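Local coordinates for protein AT-less polyketide synthase (Streptomyces platensis subsp. rosaceus, PDB 4QYR) that probably catalyses decarboxylative Claisen condensation of acyl chains as a ketosynthase domain of the AT-less type I polyketide synthase that makes isomigrastatin, at residues E86-A95 and F121-L132. Sequence-based numbering, arbitrary orientation.
Sequences ELMDPQHRLA and FGVSGSDYHHLL
The Y128 ring takes P90 on one face: CD of P90 lies 3.5 Å from the centroid of the Y128 ring and 16° off its normal, which meets the criteria for a CH-pi contact. At the ring edge, near the ring plane, is the carbonyl of E86, and Y128 OH donates to E86 O at 2.7 Å. With CG anti to the backbone N (chi1 -163°), the ring extends from helix 127-135 across the P90 ring to the carbonyl of E86, the last residue of helix 82-86. The R93 guanidinium stands almost perpendicular to the Y128 ring (planes 85° apart), with P90 CG over one of its own faces and Y128 OH at its edge. Its NE donates to M88 O (2.7 Å), which ties the guanidinium to the loop between helix 82-86 and helix 90-106.

Q91 makes the second polar link. Its NE2 is shared between D89 OD2 (2.9 Å), reached in a nearly straight bond on the syn lone pair, and the backbone G125 O (2.8 Å), where the bond is more bent. As D89 OD1 also accepts from Q91 N, the carboxylate caps the helix while helping to fix the amide's rotation; Q91 OE1 and S124 N are bridged by a water. Apolar contacts lie at both ends: L87 CD2 is 4.0 Å from L132 CD1, and A95 CB is 3.7 Å from F121 CZ.

The contact lies in the thiolase-like ketosynthase core, where helix 90-106 leads into strand 117-122 of the central sheet, and strand 194-201 and helices 141-147 and 149-160 pack around both segments.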
loop_
_atom_site.group_PDB
_atom_site.type_symbol
_atom_site.label_atom_id
_atom_site.label_comp_id
_atom_site.label_asym_id
_atom_site.label_seq_id
_atom_site.Cartn_x
_atom_site.Cartn_y
_atom_site.Cartn_z
ATOM N N GLU A 86 -15.482 7.855 -19.179
ATOM C CA GLU A 86 -16.781 7.784 -18.511
ATOM C C GLU A 86 -16.870 6.624 -17.504
ATOM O O GLU A 86 -17.677 6.651 -16.578
ATOM C CB GLU A 86 -17.902 7.671 -19.543
ATOM C CG GLU A 86 -18.271 9.006 -20.155
ATOM C CD GLU A 86 -19.429 8.947 -21.151
ATOM O OE1 GLU A 86 -19.741 7.845 -21.656
ATOM O OE2 GLU A 86 -20.036 10.014 -21.420
ATOM N N LEU A 87 -16.037 5.610 -17.680
ATOM C CA LEU A 87 -16.052 4.474 -16.789
ATOM C C LEU A 87 -14.896 4.595 -15.813
ATOM O O LEU A 87 -14.634 3.677 -15.029
ATOM C CB LEU A 87 -15.960 3.174 -17.573
ATOM C CG LEU A 87 -17.082 3.064 -18.598
ATOM C CD1 LEU A 87 -16.861 1.915 -19.558
ATOM C CD2 LEU A 87 -18.418 2.918 -17.880
HETATM N N MSE A 88 -14.209 5.733 -15.859
HETATM C CA MSE A 88 -13.056 5.944 -14.995
HETATM C C MSE A 88 -13.431 6.709 -13.752
HETATM O O MSE A 88 -13.929 7.822 -13.844
HETATM C CB MSE A 88 -11.954 6.696 -15.718
HETATM C CG MSE A 88 -10.681 6.804 -14.885
HETATM SE SE MSE A 88 -9.191 7.550 -15.905
HETATM C CE MSE A 88 -9.457 6.537 -17.557
ATOM N N ASP A 89 -13.198 6.088 -12.601
ATOM C CA ASP A 89 -13.407 6.695 -11.295
ATOM C C ASP A 89 -12.914 8.122 -11.317
ATOM O O ASP A 89 -11.753 8.363 -11.624
ATOM C CB ASP A 89 -12.661 5.877 -10.236
ATOM C CG ASP A 89 -12.841 6.406 -8.816
ATOM O OD1 ASP A 89 -13.691 7.282 -8.588
ATOM O OD2 ASP A 89 -12.147 5.884 -7.908
ATOM N N PRO A 90 -13.812 9.079 -11.040
ATOM C CA PRO A 90 -13.432 10.484 -10.948
ATOM C C PRO A 90 -12.253 10.707 -10.009
ATOM O O PRO A 90 -11.506 11.655 -10.202
ATOM C CB PRO A 90 -14.707 11.137 -10.421
ATOM C CG PRO A 90 -15.763 10.335 -11.034
ATOM C CD PRO A 90 -15.268 8.925 -10.906
ATOM N N GLN A 91 -12.076 9.833 -9.026
ATOM C CA GLN A 91 -10.896 9.883 -8.172
ATOM C C GLN A 91 -9.612 9.741 -8.994
ATOM O O GLN A 91 -8.643 10.461 -8.773
ATOM C CB GLN A 91 -10.960 8.803 -7.093
ATOM C CG GLN A 91 -12.158 8.934 -6.157
ATOM C CD GLN A 91 -12.040 8.041 -4.938
ATOM O OE1 GLN A 91 -12.081 8.506 -3.797
ATOM N NE2 GLN A 91 -11.887 6.754 -5.170
ATOM N N HIS A 92 -9.597 8.833 -9.958
ATOM C CA HIS A 92 -8.413 8.707 -10.793
ATOM C C HIS A 92 -8.258 9.948 -11.650
ATOM O O HIS A 92 -7.149 10.371 -11.942
ATOM C CB HIS A 92 -8.477 7.468 -11.685
ATOM C CG HIS A 92 -8.653 6.182 -10.939
ATOM N ND1 HIS A 92 -8.253 4.971 -11.453
ATOM C CD2 HIS A 92 -9.202 5.916 -9.731
ATOM C CE1 HIS A 92 -8.550 4.009 -10.596
ATOM N NE2 HIS A 92 -9.122 4.557 -9.541
ATOM N N ARG A 93 -9.375 10.532 -12.055
ATOM C CA ARG A 93 -9.332 11.665 -12.973
ATOM C C ARG A 93 -8.785 12.894 -12.277
ATOM O O ARG A 93 -7.882 13.548 -12.789
ATOM C CB ARG A 93 -10.716 11.971 -13.554
ATOM C CG ARG A 93 -11.477 10.748 -14.027
ATOM C CD ARG A 93 -12.513 11.122 -15.019
ATOM N NE ARG A 93 -13.673 10.249 -14.937
ATOM C CZ ARG A 93 -14.923 10.684 -14.805
ATOM N NH1 ARG A 93 -15.170 11.984 -14.729
ATOM N NH2 ARG A 93 -15.927 9.822 -14.754
ATOM N N LEU A 94 -9.314 13.205 -11.100
ATOM C CA LEU A 94 -8.822 14.359 -10.362
ATOM C C LEU A 94 -7.393 14.152 -9.858
ATOM O O LEU A 94 -6.644 15.110 -9.712
ATOM C CB LEU A 94 -9.745 14.690 -9.194
ATOM C CG LEU A 94 -11.145 15.216 -9.529
ATOM C CD1 LEU A 94 -11.571 16.278 -8.514
ATOM C CD2 LEU A 94 -11.208 15.763 -10.931
ATOM N N ALA A 95 -7.019 12.903 -9.600
ATOM C CA ALA A 95 -5.650 12.589 -9.188
ATOM C C ALA A 95 -4.681 13.038 -10.258
ATOM O O ALA A 95 -3.786 13.838 -9.998
ATOM C CB ALA A 95 -5.493 11.125 -8.919
ATOM N N PHE A 121 0.010 7.081 -3.601
ATOM C CA PHE A 121 -1.194 7.891 -3.609
ATOM C C PHE A 121 -2.280 7.237 -2.747
ATOM O O PHE A 121 -2.593 6.056 -2.908
ATOM C CB PHE A 121 -1.669 8.073 -5.039
ATOM C CG PHE A 121 -2.342 9.369 -5.287
ATOM C CD1 PHE A 121 -1.666 10.396 -5.934
ATOM C CD2 PHE A 121 -3.653 9.577 -4.892
ATOM C CE1 PHE A 121 -2.289 11.623 -6.169
ATOM C CE2 PHE A 121 -4.283 10.802 -5.128
ATOM C CZ PHE A 121 -3.603 11.822 -5.766
ATOM N N GLY A 122 -2.845 7.995 -1.813
ATOM C CA GLY A 122 -3.800 7.419 -0.884
ATOM C C GLY A 122 -5.190 7.507 -1.454
ATOM O O GLY A 122 -5.542 8.516 -2.068
ATOM N N VAL A 123 -5.977 6.455 -1.247
ATOM C CA VAL A 123 -7.326 6.352 -1.800
ATOM C C VAL A 123 -8.046 5.227 -1.074
ATOM O O VAL A 123 -7.428 4.207 -0.775
ATOM C CB VAL A 123 -7.274 6.083 -3.316
ATOM C CG1 VAL A 123 -6.381 4.894 -3.598
ATOM C CG2 VAL A 123 -8.654 5.831 -3.870
ATOM N N SER A 124 -9.332 5.390 -0.774
ATOM C CA SER A 124 -10.041 4.364 0.000
ATOM C C SER A 124 -11.297 3.787 -0.643
ATOM O O SER A 124 -11.514 2.584 -0.596
ATOM C CB SER A 124 -10.411 4.909 1.377
ATOM O OG SER A 124 -9.238 5.153 2.136
ATOM N N GLY A 125 -12.136 4.620 -1.236
ATOM C CA GLY A 125 -13.416 4.122 -1.690
ATOM C C GLY A 125 -13.509 3.798 -3.155
ATOM O O GLY A 125 -12.830 4.402 -3.972
ATOM N N SER A 126 -14.353 2.833 -3.487
ATOM C CA SER A 126 -14.751 2.612 -4.871
ATOM C C SER A 126 -16.198 3.045 -5.060
ATOM O O SER A 126 -17.028 2.286 -5.549
ATOM C CB SER A 126 -14.572 1.145 -5.261
ATOM O OG SER A 126 -13.285 0.689 -4.899
ATOM N N ASP A 127 -16.501 4.264 -4.644
ATOM C CA ASP A 127 -17.866 4.748 -4.703
ATOM C C ASP A 127 -18.417 4.724 -6.137
ATOM O O ASP A 127 -19.544 4.307 -6.353
ATOM C CB ASP A 127 -17.954 6.163 -4.121
ATOM C CG ASP A 127 -17.910 6.182 -2.593
ATOM O OD1 ASP A 127 -17.464 5.179 -1.975
ATOM O OD2 ASP A 127 -18.337 7.209 -2.008
ATOM N N TYR A 128 -17.618 5.145 -7.115
ATOM C CA TYR A 128 -18.082 5.252 -8.501
ATOM C C TYR A 128 -18.501 3.928 -9.095
ATOM O O TYR A 128 -19.468 3.855 -9.853
ATOM C CB TYR A 128 -16.994 5.850 -9.378
ATOM C CG TYR A 128 -17.459 6.379 -10.715
ATOM C CD1 TYR A 128 -18.415 7.381 -10.791
ATOM C CD2 TYR A 128 -16.892 5.930 -11.900
ATOM C CE1 TYR A 128 -18.829 7.890 -12.006
ATOM C CE2 TYR A 128 -17.300 6.436 -13.126
ATOM C CZ TYR A 128 -18.268 7.417 -13.167
ATOM O OH TYR A 128 -18.684 7.939 -14.368
ATOM N N HIS A 129 -17.748 2.886 -8.763
ATOM C CA HIS A 129 -17.967 1.562 -9.315
ATOM C C HIS A 129 -19.293 1.051 -8.822
ATOM O O HIS A 129 -20.007 0.364 -9.550
ATOM C CB HIS A 129 -16.842 0.624 -8.915
ATOM C CG HIS A 129 -16.742 -0.610 -9.752
ATOM N ND1 HIS A 129 -17.765 -1.051 -10.567
ATOM C CD2 HIS A 129 -15.730 -1.499 -9.903
ATOM C CE1 HIS A 129 -17.387 -2.154 -11.187
ATOM N NE2 HIS A 129 -16.156 -2.446 -10.803
ATOM N N HIS A 130 -19.630 1.400 -7.586
ATOM C CA HIS A 130 -20.946 1.085 -7.057
ATOM C C HIS A 130 -21.991 1.845 -7.869
ATOM O O HIS A 130 -23.028 1.279 -8.260
ATOM C CB HIS A 130 -21.050 1.427 -5.567
ATOM C CG HIS A 130 -20.284 0.497 -4.671
ATOM N ND1 HIS A 130 -19.586 0.934 -3.565
ATOM C CD2 HIS A 130 -20.117 -0.848 -4.713
ATOM C CE1 HIS A 130 -19.016 -0.099 -2.969
ATOM N NE2 HIS A 130 -19.323 -1.192 -3.644
ATOM N N LEU A 131 -21.699 3.116 -8.148
ATOM C CA LEU A 131 -22.615 3.983 -8.878
ATOM C C LEU A 131 -22.928 3.439 -10.265
ATOM O O LEU A 131 -24.068 3.525 -10.719
ATOM C CB LEU A 131 -22.035 5.387 -8.996
ATOM C CG LEU A 131 -22.886 6.401 -9.761
ATOM C CD1 LEU A 131 -24.269 6.508 -9.134
ATOM C CD2 LEU A 131 -22.206 7.756 -9.801
ATOM N N LEU A 132 -21.908 2.891 -10.929
ATOM C CA LEU A 132 -22.056 2.295 -12.258
ATOM C C LEU A 132 -22.989 1.113 -12.220
ATOM O O LEU A 132 -23.856 0.941 -13.079
ATOM C CB LEU A 132 -20.709 1.822 -12.808
ATOM C CG LEU A 132 -19.680 2.859 -13.234
ATOM C CD1 LEU A 132 -18.530 2.167 -13.913
ATOM C CD2 LEU A 132 -20.326 3.868 -14.161
HETATM O O HOH W 1 -11.092 7.394 -1.229
#